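Local coordinates for protein alginate lyase (Aplysia kurodai, PDB 5GMT) that probably cleaves alginate as a polysaccharide lyase of family 14, with polymannuronate as the preferred substrate, at residues T15-S20 against L32-P37; M93-D98 against F268-P273; I194-H199 against V210-Q215. All coordinates share one frame; numbering follows the deposited sequence.

Contact 1: residues T15-S20 against L32-P37; sequences TVWSLS and LGHFKP
His34 meets the strand 15-19 with both its backbone and its ring. Its carbonyl oxygen takes the indole N-H of Trp17, NE1 to O 3.0 Å, in a nearly straight bond that lies close to the indole plane, with the N-H pointing almost straight at the end of the carbonyl. With CG anti to the backbone N (chi1 -168°), the imidazole extends toward the strand and presents its edge to Ser18 O. There NE2 of His34 makes a weak, bent bond of 2.9 Å to that carbonyl oxygen of Ser18. A water in the same ring plane accepts from Ser18 N and also bonds His34 NE2, giving a second tie between ring and strand. The imidazole runs near parallel to the five-membered ring of Trp17, planes at 23°, but is slid aside so that the two barely overlap. Trp17, His34 and Phe35 thus form an aromatic cluster at the short 3-10 turn that holds His34 and Phe35, beside a strand of the lyase's beta-sandwich that carries a classic beta bulge where Val16 and Trp17 both face Ile270. Phe35 is next along the chain, its ring on the buried side of that turn. Leu19 CD1 stands 3.5 Å from the Phe35 ring centroid, only 6° off the normal, a CH-pi contact squarely over the face; the same methyl lies 3.6 Å from His34 CB. The indole touches Phe35 obliquely, CZ2 to CD1 3.8 Å. Beyond the two segments, the Phe35 ring meets Phe268 edge-to-face and also packs against Phe79, while the backbone O of Phe35 is hydrogen-bonded to Ser81 OG.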
loop_
_atom_site.group_PDB
_atom_site.type_symbol
_atom_site.label_atom_id
_atom_site.label_comp_id
_atom_site.label_asym_id
_atom_site.label_seq_id
_atom_site.Cartn_x
_atom_site.Cartn_y
_atom_site.Cartn_z
ATOM N N THR A 15 -12.258 -1.413 15.104
ATOM C CA THR A 15 -10.847 -1.706 14.884
ATOM C C THR A 15 -10.594 -3.184 15.145
ATOM O O THR A 15 -10.837 -3.667 16.247
ATOM C CB THR A 15 -9.940 -0.838 15.786
ATOM O OG1 THR A 15 -10.141 0.542 15.471
ATOM C CG2 THR A 15 -8.487 -1.184 15.572
ATOM N N VAL A 16 -10.129 -3.914 14.134
ATOM C CA VAL A 16 -9.918 -5.349 14.283
ATOM C C VAL A 16 -8.444 -5.685 14.524
ATOM O O VAL A 16 -8.136 -6.722 15.093
ATOM C CB VAL A 16 -10.447 -6.145 13.055
ATOM C CG1 VAL A 16 -11.957 -5.953 12.923
ATOM C CG2 VAL A 16 -9.748 -5.722 11.775
ATOM N N TRP A 17 -7.544 -4.787 14.124
ATOM C CA TRP A 17 -6.115 -4.984 14.330
ATOM C C TRP A 17 -5.391 -3.646 14.380
ATOM O O TRP A 17 -5.756 -2.717 13.682
ATOM C CB TRP A 17 -5.532 -5.869 13.218
ATOM C CG TRP A 17 -4.024 -5.964 13.190
ATOM C CD1 TRP A 17 -3.230 -6.842 13.885
ATOM C CD2 TRP A 17 -3.136 -5.162 12.404
ATOM N NE1 TRP A 17 -1.904 -6.623 13.584
ATOM C CE2 TRP A 17 -1.824 -5.600 12.673
ATOM C CE3 TRP A 17 -3.325 -4.112 11.504
ATOM C CZ2 TRP A 17 -0.712 -5.020 12.081
ATOM C CZ3 TRP A 17 -2.216 -3.542 10.915
ATOM C CH2 TRP A 17 -0.928 -3.998 11.206
ATOM N N SER A 18 -4.373 -3.551 15.226
ATOM C CA SER A 18 -3.506 -2.379 15.226
ATOM C C SER A 18 -2.085 -2.778 15.590
ATOM O O SER A 18 -1.854 -3.842 16.170
ATOM C CB SER A 18 -4.019 -1.307 16.194
ATOM O OG SER A 18 -3.897 -1.736 17.540
ATOM N N LEU A 19 -1.136 -1.914 15.242
ATOM C CA LEU A 19 0.256 -2.112 15.610
ATOM C C LEU A 19 0.887 -0.744 15.831
ATOM O O LEU A 19 1.169 -0.016 14.886
ATOM C CB LEU A 19 0.997 -2.916 14.529
ATOM C CG LEU A 19 2.421 -3.403 14.825
ATOM C CD1 LEU A 19 2.720 -4.685 14.065
ATOM C CD2 LEU A 19 3.474 -2.332 14.505
ATOM N N SER A 20 1.085 -0.387 17.098
ATOM C CA SER A 20 1.555 0.946 17.454
ATOM C C SER A 20 3.033 1.095 17.172
ATOM O O SER A 20 3.468 2.101 16.608
ATOM C CB SER A 20 1.292 1.242 18.939
ATOM O OG SER A 20 -0.064 1.013 19.255
ATOM N N LEU A 32 8.756 -8.096 13.165
ATOM C CA LEU A 32 7.508 -8.203 12.411
ATOM C C LEU A 32 6.467 -9.073 13.109
ATOM O O LEU A 32 5.432 -9.385 12.518
ATOM C CB LEU A 32 7.782 -8.776 11.018
ATOM C CG LEU A 32 8.768 -8.019 10.148
ATOM C CD1 LEU A 32 8.895 -8.722 8.795
ATOM C CD2 LEU A 32 8.295 -6.578 9.992
ATOM N N GLY A 33 6.733 -9.449 14.359
ATOM C CA GLY A 33 5.894 -10.416 15.052
ATOM C C GLY A 33 4.400 -10.138 15.039
ATOM O O GLY A 33 3.601 -11.030 14.730
ATOM N N HIS A 34 4.011 -8.906 15.355
ATOM C CA HIS A 34 2.591 -8.590 15.460
ATOM C C HIS A 34 1.930 -8.323 14.103
ATOM O O HIS A 34 0.738 -8.049 14.059
ATOM C CB HIS A 34 2.362 -7.397 16.389
ATOM C CG HIS A 34 0.924 -7.189 16.765
ATOM N ND1 HIS A 34 0.171 -8.161 17.392
ATOM C CD2 HIS A 34 0.099 -6.127 16.592
ATOM C CE1 HIS A 34 -1.054 -7.706 17.589
ATOM N NE2 HIS A 34 -1.125 -6.475 17.111
ATOM N N PHE A 35 2.679 -8.440 13.003
ATOM C CA PHE A 35 2.062 -8.400 11.676
ATOM C C PHE A 35 1.578 -9.792 11.278
ATOM O O PHE A 35 0.875 -9.955 10.282
ATOM C CB PHE A 35 3.039 -7.908 10.597
ATOM C CG PHE A 35 3.445 -6.463 10.722
ATOM C CD1 PHE A 35 2.616 -5.447 10.264
ATOM C CD2 PHE A 35 4.684 -6.124 11.254
ATOM C CE1 PHE A 35 3.007 -4.115 10.359
ATOM C CE2 PHE A 35 5.089 -4.795 11.349
ATOM C CZ PHE A 35 4.252 -3.789 10.904
ATOM N N LYS A 36 1.976 -10.799 12.048
ATOM C CA LYS A 36 1.826 -12.183 11.612
ATOM C C LYS A 36 0.383 -12.675 11.750
ATOM O O LYS A 36 -0.362 -12.192 12.596
ATOM C CB LYS A 36 2.793 -13.090 12.390
ATOM C CG LYS A 36 4.259 -12.915 12.003
ATOM C CD LYS A 36 5.178 -13.723 12.910
ATOM C CE LYS A 36 6.645 -13.525 12.541
ATOM N NZ LYS A 36 7.568 -14.150 13.546
ATOM N N PRO A 37 -0.021 -13.638 10.907
ATOM C CA PRO A 37 0.796 -14.333 9.902
ATOM C C PRO A 37 1.160 -13.446 8.714
ATOM O O PRO A 37 0.338 -12.640 8.256
ATOM C CB PRO A 37 -0.099 -15.492 9.463
ATOM C CG PRO A 37 -1.482 -15.005 9.718
ATOM C CD PRO A 37 -1.401 -14.153 10.949
HETATM O O HOH W 1 -4.074 -5.878 17.188
#

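Contact 2: residues M93-D98 against F268-P273; sequences MILKYD and FQILTP
Four backbone hydrogen bonds join Ile94 to Leu271 and Lys96 to Gln269, two in each antiparallel hydrogen-bonded pair; Ile94 N to Leu271 O, at 2.8 Å, is nearly straight. Between them Leu95 and Ile270 form a non-hydrogen-bonded pair, and CA-H...O contacts, such as Ile270 CA to Ile94 O at 3.2 Å, fill in along the seam. Apolar packing differs on the two faces. On the buried one, Met93 CG presses on Ile270 CG2 at 3.5 Å, tighter than usual for carbons, while Leu95 CD1 reaches Ile270 CG1 at 3.8 Å. On the other, Ile94 rests its CG1 4.0 Å from Pro273 CG, and the extended Lys96 lays its CE beside Leu271 CD1. The aromatic contact is made by a methylene: Tyr97 CB lies over one face of Phe268, 4.1 Å from the ring centroid. With chi1 at 57°, the Tyr97 ring leads away from Phe268, and its OH bonds Pro113 O. The two strands are central in one sheet of the sandwich: 14-19 pairs with the far edge of 261-272, 191-199 flanks 92-102, and strand 238-247 of the other sheet packs Leu239 on Met93 and Met242 on Leu95 and Phe268.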
loop_
_atom_site.group_PDB
_atom_site.type_symbol
_atom_site.label_atom_id
_atom_site.label_comp_id
_atom_site.label_asym_id
_atom_site.label_seq_id
_atom_site.Cartn_x
_atom_site.Cartn_y
_atom_site.Cartn_z
ATOM N N MET A 93 -12.882 -2.187 4.321
ATOM C CA MET A 93 -11.760 -2.149 5.231
ATOM C C MET A 93 -11.113 -0.774 5.169
ATOM O O MET A 93 -11.060 -0.157 4.106
ATOM C CB MET A 93 -10.766 -3.250 4.844
ATOM C CG MET A 93 -9.912 -3.808 5.937
ATOM S SD MET A 93 -8.855 -5.119 5.284
ATOM C CE MET A 93 -9.861 -6.560 5.620
ATOM N N ILE A 94 -10.633 -0.290 6.310
ATOM C CA ILE A 94 -9.844 0.930 6.353
ATOM C C ILE A 94 -8.452 0.609 6.884
ATOM O O ILE A 94 -8.316 0.026 7.954
ATOM C CB ILE A 94 -10.482 2.016 7.257
ATOM C CG1 ILE A 94 -11.878 2.403 6.760
ATOM C CG2 ILE A 94 -9.588 3.246 7.332
ATOM C CD1 ILE A 94 -12.578 3.408 7.682
ATOM N N LEU A 95 -7.426 0.966 6.126
ATOM C CA LEU A 95 -6.051 0.840 6.605
ATOM C C LEU A 95 -5.533 2.209 6.983
ATOM O O LEU A 95 -5.666 3.145 6.202
ATOM C CB LEU A 95 -5.151 0.239 5.527
ATOM C CG LEU A 95 -3.653 0.218 5.827
ATOM C CD1 LEU A 95 -3.374 -0.722 6.993
ATOM C CD2 LEU A 95 -2.843 -0.206 4.596
ATOM N N LYS A 96 -4.939 2.331 8.165
ATOM C CA LYS A 96 -4.302 3.586 8.562
ATOM C C LYS A 96 -2.878 3.294 8.962
ATOM O O LYS A 96 -2.620 2.253 9.538
ATOM C CB LYS A 96 -5.025 4.237 9.737
ATOM C CG LYS A 96 -6.458 4.641 9.460
ATOM C CD LYS A 96 -7.055 5.363 10.655
ATOM C CE LYS A 96 -8.513 5.679 10.411
ATOM N NZ LYS A 96 -9.109 6.460 11.538
ATOM N N TYR A 97 -1.963 4.214 8.669
ATOM C CA TYR A 97 -0.622 4.154 9.228
ATOM C C TYR A 97 0.020 5.519 9.092
ATOM O O TYR A 97 -0.422 6.332 8.287
ATOM C CB TYR A 97 0.248 3.085 8.555
ATOM C CG TYR A 97 0.430 3.202 7.055
ATOM C CD1 TYR A 97 -0.433 2.547 6.182
ATOM C CD2 TYR A 97 1.470 3.949 6.509
ATOM C CE1 TYR A 97 -0.265 2.631 4.787
ATOM C CE2 TYR A 97 1.649 4.038 5.124
ATOM C CZ TYR A 97 0.774 3.373 4.268
ATOM O OH TYR A 97 0.944 3.454 2.892
ATOM N N ASP A 98 1.044 5.760 9.902
ATOM C CA ASP A 98 1.870 6.945 9.778
ATOM C C ASP A 98 3.167 6.582 9.074
ATOM O O ASP A 98 3.766 5.554 9.381
ATOM C CB ASP A 98 2.193 7.541 11.155
ATOM C CG ASP A 98 0.960 8.006 11.901
ATOM O OD1 ASP A 98 -0.059 8.365 11.262
ATOM O OD2 ASP A 98 1.028 8.026 13.148
ATOM N N PHE A 268 -0.088 1.569 12.851
ATOM C CA PHE A 268 -0.932 0.793 11.934
ATOM C C PHE A 268 -2.300 0.501 12.539
ATOM O O PHE A 268 -2.403 0.182 13.722
ATOM C CB PHE A 268 -0.266 -0.542 11.585
ATOM C CG PHE A 268 0.968 -0.419 10.748
ATOM C CD1 PHE A 268 0.892 -0.500 9.364
ATOM C CD2 PHE A 268 2.212 -0.245 11.340
ATOM C CE1 PHE A 268 2.033 -0.389 8.595
ATOM C CE2 PHE A 268 3.357 -0.152 10.570
ATOM C CZ PHE A 268 3.265 -0.233 9.192
ATOM N N GLN A 269 -3.349 0.574 11.723
ATOM C CA GLN A 269 -4.695 0.172 12.143
ATOM C C GLN A 269 -5.479 -0.390 10.968
ATOM O O GLN A 269 -5.395 0.133 9.856
ATOM C CB GLN A 269 -5.496 1.344 12.708
ATOM C CG GLN A 269 -4.865 2.160 13.802
ATOM C CD GLN A 269 -5.739 3.352 14.151
ATOM O OE1 GLN A 269 -6.947 3.209 14.350
ATOM N NE2 GLN A 269 -5.141 4.533 14.194
ATOM N N ILE A 270 -6.262 -1.430 11.223
ATOM C CA ILE A 270 -7.222 -1.889 10.235
ATOM C C ILE A 270 -8.593 -1.889 10.882
ATOM O O ILE A 270 -8.808 -2.539 11.917
ATOM C CB ILE A 270 -6.872 -3.287 9.687
ATOM C CG1 ILE A 270 -5.619 -3.203 8.810
ATOM C CG2 ILE A 270 -8.023 -3.839 8.872
ATOM C CD1 ILE A 270 -5.153 -4.553 8.270
ATOM N N LEU A 271 -9.502 -1.119 10.294
ATOM C CA LEU A 271 -10.896 -1.079 10.731
ATOM C C LEU A 271 -11.803 -1.699 9.688
ATOM O O LEU A 271 -11.449 -1.752 8.506
ATOM C CB LEU A 271 -11.351 0.360 10.994
ATOM C CG LEU A 271 -10.519 1.171 11.981
ATOM C CD1 LEU A 271 -9.405 1.904 11.246
ATOM C CD2 LEU A 271 -11.426 2.147 12.716
ATOM N N THR A 272 -12.982 -2.144 10.123
ATOM C CA THR A 272 -13.969 -2.698 9.202
ATOM C C THR A 272 -15.291 -1.949 9.327
ATOM O O THR A 272 -16.122 -2.301 10.161
ATOM C CB THR A 272 -14.219 -4.199 9.459
ATOM O OG1 THR A 272 -14.589 -4.391 10.831
ATOM C CG2 THR A 272 -12.973 -5.029 9.160
ATOM N N PRO A 273 -15.489 -0.914 8.497
ATOM C CA PRO A 273 -16.760 -0.186 8.520
ATOM C C PRO A 273 -17.840 -0.985 7.816
ATOM O O PRO A 273 -17.538 -1.983 7.156
ATOM C CB PRO A 273 -16.448 1.089 7.740
ATOM C CG PRO A 273 -15.419 0.627 6.718
ATOM C CD PRO A 273 -14.603 -0.449 7.410
#

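Contact 3: residues I194-H199 against V210-Q215; sequences ISEEVH and VKICVQ
Ser195 and Cys213 face each other in a hydrogen-bonded pair, Ser195 N to Cys213 O 2.9 Å at 170°, with the reciprocal bond beside it. Glu197 and Lys211 repeat the pattern two residues further on, past the non-hydrogen-bonded pair Glu196-Ile212; here Glu197 N to Lys211 O (2.8 Å) is straighter still at 176°. On the face that carries Ser195 and Cys213, Ser195 OG sits 3.4 Å from Cys213 CB. Its chi1 of 65° places the hydroxyl between the backbone N and the carbonyl carbon, where it is hydrogen-bonded to a water, 2.7 Å from OG. That water donates to Lys211 O, so this carbonyl receives both a backbone N-H and a water. On the opposite face of the sheet, Glu196 uses its aliphatic part: CG lies 3.8 Å from Val210 CG1 and runs alongside Ile212, pointing the same way. Val198 and Val210 lie side by side there too, and Ile194 CG1 meets Val214 CG2. The Glu196 carboxylate passes on to the other sheet, where OE1 accepts from Leu115 N, while Leu139, Leu141 and Leu151 pack around this face. Further out, Glu197 OE2 accepts a hydrogen bond from His199 NE2, 2.8 Å away, on its anti side and somewhat out of the carboxylate plane. His199 is held in turn by a bond from Ala276 N to ND1 and by stacking on Trp209. Cys213 SG closes a disulfide with Cys223, tying strand 208-216 to its next neighbour, 222-229. The two segments are the arms of an antiparallel beta hairpin in the beta-sandwich of the concanavalin-like clan, to which polysaccharide lyase family 14 belongs.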
loop_
_atom_site.group_PDB
_atom_site.type_symbol
_atom_site.label_atom_id
_atom_site.label_comp_id
_atom_site.label_asym_id
_atom_site.label_seq_id
_atom_site.Cartn_x
_atom_site.Cartn_y
_atom_site.Cartn_z
ATOM N N ILE A 194 -1.805 8.431 6.964
ATOM C CA ILE A 194 -2.380 7.913 5.729
ATOM C C ILE A 194 -3.604 7.076 6.063
ATOM O O ILE A 194 -3.553 6.245 6.972
ATOM C CB ILE A 194 -1.352 7.068 4.952
ATOM C CG1 ILE A 194 -0.193 7.963 4.486
ATOM C CG2 ILE A 194 -2.015 6.362 3.776
ATOM C CD1 ILE A 194 0.753 7.273 3.508
ATOM N N SER A 195 -4.712 7.316 5.371
ATOM C CA SER A 195 -5.834 6.391 5.481
ATOM C C SER A 195 -6.253 5.925 4.103
ATOM O O SER A 195 -6.262 6.705 3.154
ATOM C CB SER A 195 -7.022 7.030 6.227
ATOM O OG SER A 195 -7.577 8.113 5.512
ATOM N N GLU A 196 -6.569 4.635 3.994
ATOM C CA GLU A 196 -7.067 4.083 2.747
ATOM C C GLU A 196 -8.304 3.281 3.076
ATOM O O GLU A 196 -8.213 2.257 3.747
ATOM C CB GLU A 196 -6.028 3.198 2.052
ATOM C CG GLU A 196 -6.514 2.682 0.680
ATOM C CD GLU A 196 -5.616 1.613 0.074
ATOM O OE1 GLU A 196 -5.130 0.741 0.828
ATOM O OE2 GLU A 196 -5.401 1.638 -1.164
ATOM N N GLU A 197 -9.454 3.767 2.621
ATOM C CA GLU A 197 -10.723 3.108 2.854
ATOM C C GLU A 197 -11.188 2.448 1.565
ATOM O O GLU A 197 -11.273 3.089 0.522
ATOM C CB GLU A 197 -11.786 4.092 3.358
ATOM C CG GLU A 197 -13.147 3.423 3.540
ATOM C CD GLU A 197 -14.121 4.229 4.392
ATOM O OE1 GLU A 197 -13.810 5.384 4.738
ATOM O OE2 GLU A 197 -15.209 3.698 4.712
ATOM N N VAL A 198 -11.456 1.151 1.647
ATOM C CA VAL A 198 -11.762 0.369 0.465
ATOM C C VAL A 198 -13.089 -0.347 0.630
ATOM O O VAL A 198 -13.283 -1.071 1.601
ATOM C CB VAL A 198 -10.670 -0.689 0.180
ATOM C CG1 VAL A 198 -11.067 -1.545 -1.035
ATOM C CG2 VAL A 198 -9.319 -0.028 -0.045
ATOM N N HIS A 199 -14.002 -0.132 -0.312
ATOM C CA HIS A 199 -15.246 -0.895 -0.357
ATOM C C HIS A 199 -15.273 -1.622 -1.689
ATOM O O HIS A 199 -15.308 -0.986 -2.745
ATOM C CB HIS A 199 -16.474 0.017 -0.196
ATOM C CG HIS A 199 -16.580 0.643 1.160
ATOM N ND1 HIS A 199 -17.689 0.492 1.963
ATOM C CD2 HIS A 199 -15.699 1.390 1.868
ATOM C CE1 HIS A 199 -17.491 1.126 3.105
ATOM N NE2 HIS A 199 -16.294 1.687 3.071
ATOM N N VAL A 210 -12.319 3.489 -3.558
ATOM C CA VAL A 210 -11.188 3.665 -2.663
ATOM C C VAL A 210 -11.043 5.152 -2.336
ATOM O O VAL A 210 -10.990 5.996 -3.234
ATOM C CB VAL A 210 -9.873 3.143 -3.286
ATOM C CG1 VAL A 210 -8.725 3.297 -2.303
ATOM C CG2 VAL A 210 -10.013 1.673 -3.721
ATOM N N LYS A 211 -10.990 5.467 -1.053
ATOM C CA LYS A 211 -10.765 6.844 -0.620
ATOM C C LYS A 211 -9.459 6.894 0.149
ATOM O O LYS A 211 -9.286 6.189 1.147
ATOM C CB LYS A 211 -11.927 7.344 0.249
ATOM C CG LYS A 211 -11.741 8.781 0.754
ATOM C CD LYS A 211 -12.841 9.206 1.721
ATOM C CE LYS A 211 -12.612 10.644 2.171
ATOM N NZ LYS A 211 -13.631 11.121 3.144
ATOM N N ILE A 212 -8.530 7.707 -0.334
ATOM C CA ILE A 212 -7.248 7.864 0.319
ATOM C C ILE A 212 -7.129 9.279 0.861
ATOM O O ILE A 212 -7.385 10.240 0.137
ATOM C CB ILE A 212 -6.094 7.581 -0.660
ATOM C CG1 ILE A 212 -6.096 6.096 -1.068
ATOM C CG2 ILE A 212 -4.757 8.007 -0.051
ATOM C CD1 ILE A 212 -5.090 5.789 -2.159
ATOM N N CYS A 213 -6.761 9.405 2.131
ATOM C CA CYS A 213 -6.491 10.718 2.700
ATOM C C CYS A 213 -5.063 10.715 3.199
ATOM O O CYS A 213 -4.617 9.746 3.807
ATOM C CB CYS A 213 -7.460 11.049 3.834
ATOM S SG CYS A 213 -9.168 11.236 3.304
ATOM N N VAL A 214 -4.341 11.796 2.934
ATOM C CA VAL A 214 -2.971 11.920 3.412
ATOM C C VAL A 214 -2.828 13.267 4.095
ATOM O O VAL A 214 -3.307 14.276 3.580
ATOM C CB VAL A 214 -1.946 11.801 2.250
ATOM C CG1 VAL A 214 -0.528 12.086 2.728
ATOM C CG2 VAL A 214 -2.034 10.425 1.575
ATOM N N GLN A 215 -2.195 13.286 5.261
ATOM C CA GLN A 215 -1.940 14.551 5.940
ATOM C C GLN A 215 -0.513 14.597 6.445
ATOM O O GLN A 215 -0.129 13.835 7.332
ATOM C CB GLN A 215 -2.913 14.766 7.101
ATOM C CG GLN A 215 -2.722 16.108 7.778
ATOM C CD GLN A 215 -3.867 16.475 8.688
ATOM O OE1 GLN A 215 -4.493 15.611 9.297
ATOM N NE2 GLN A 215 -4.162 17.771 8.773
HETATM O O HOH W 2 -9.428 7.304 3.785
#

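All three contacts share one antiparallel sheet, which contact 1 enters through strand 14-19 alone, 32-37 being turn and loop. Contact 1 joins contact 2 where strand 14-19 pairs with 261-272: Trp17 O lies 2.8 Å from Ile270 N and Leu19 O 2.9 Å from Phe268 N, both probably hydrogen bonds. Contact 2 meets contact 3 along strands 92-102 and 191-199, through Met93 O to Val198 N and Leu95 O to Glu196 N, each 2.8 Å, while Ile94 packs on Glu197. The centres of contacts 1 and 3 are about 19 Å apart, and the two do not touch. In sequence, the hairpin of contact 3 falls between the two strands that contact 2 brings together.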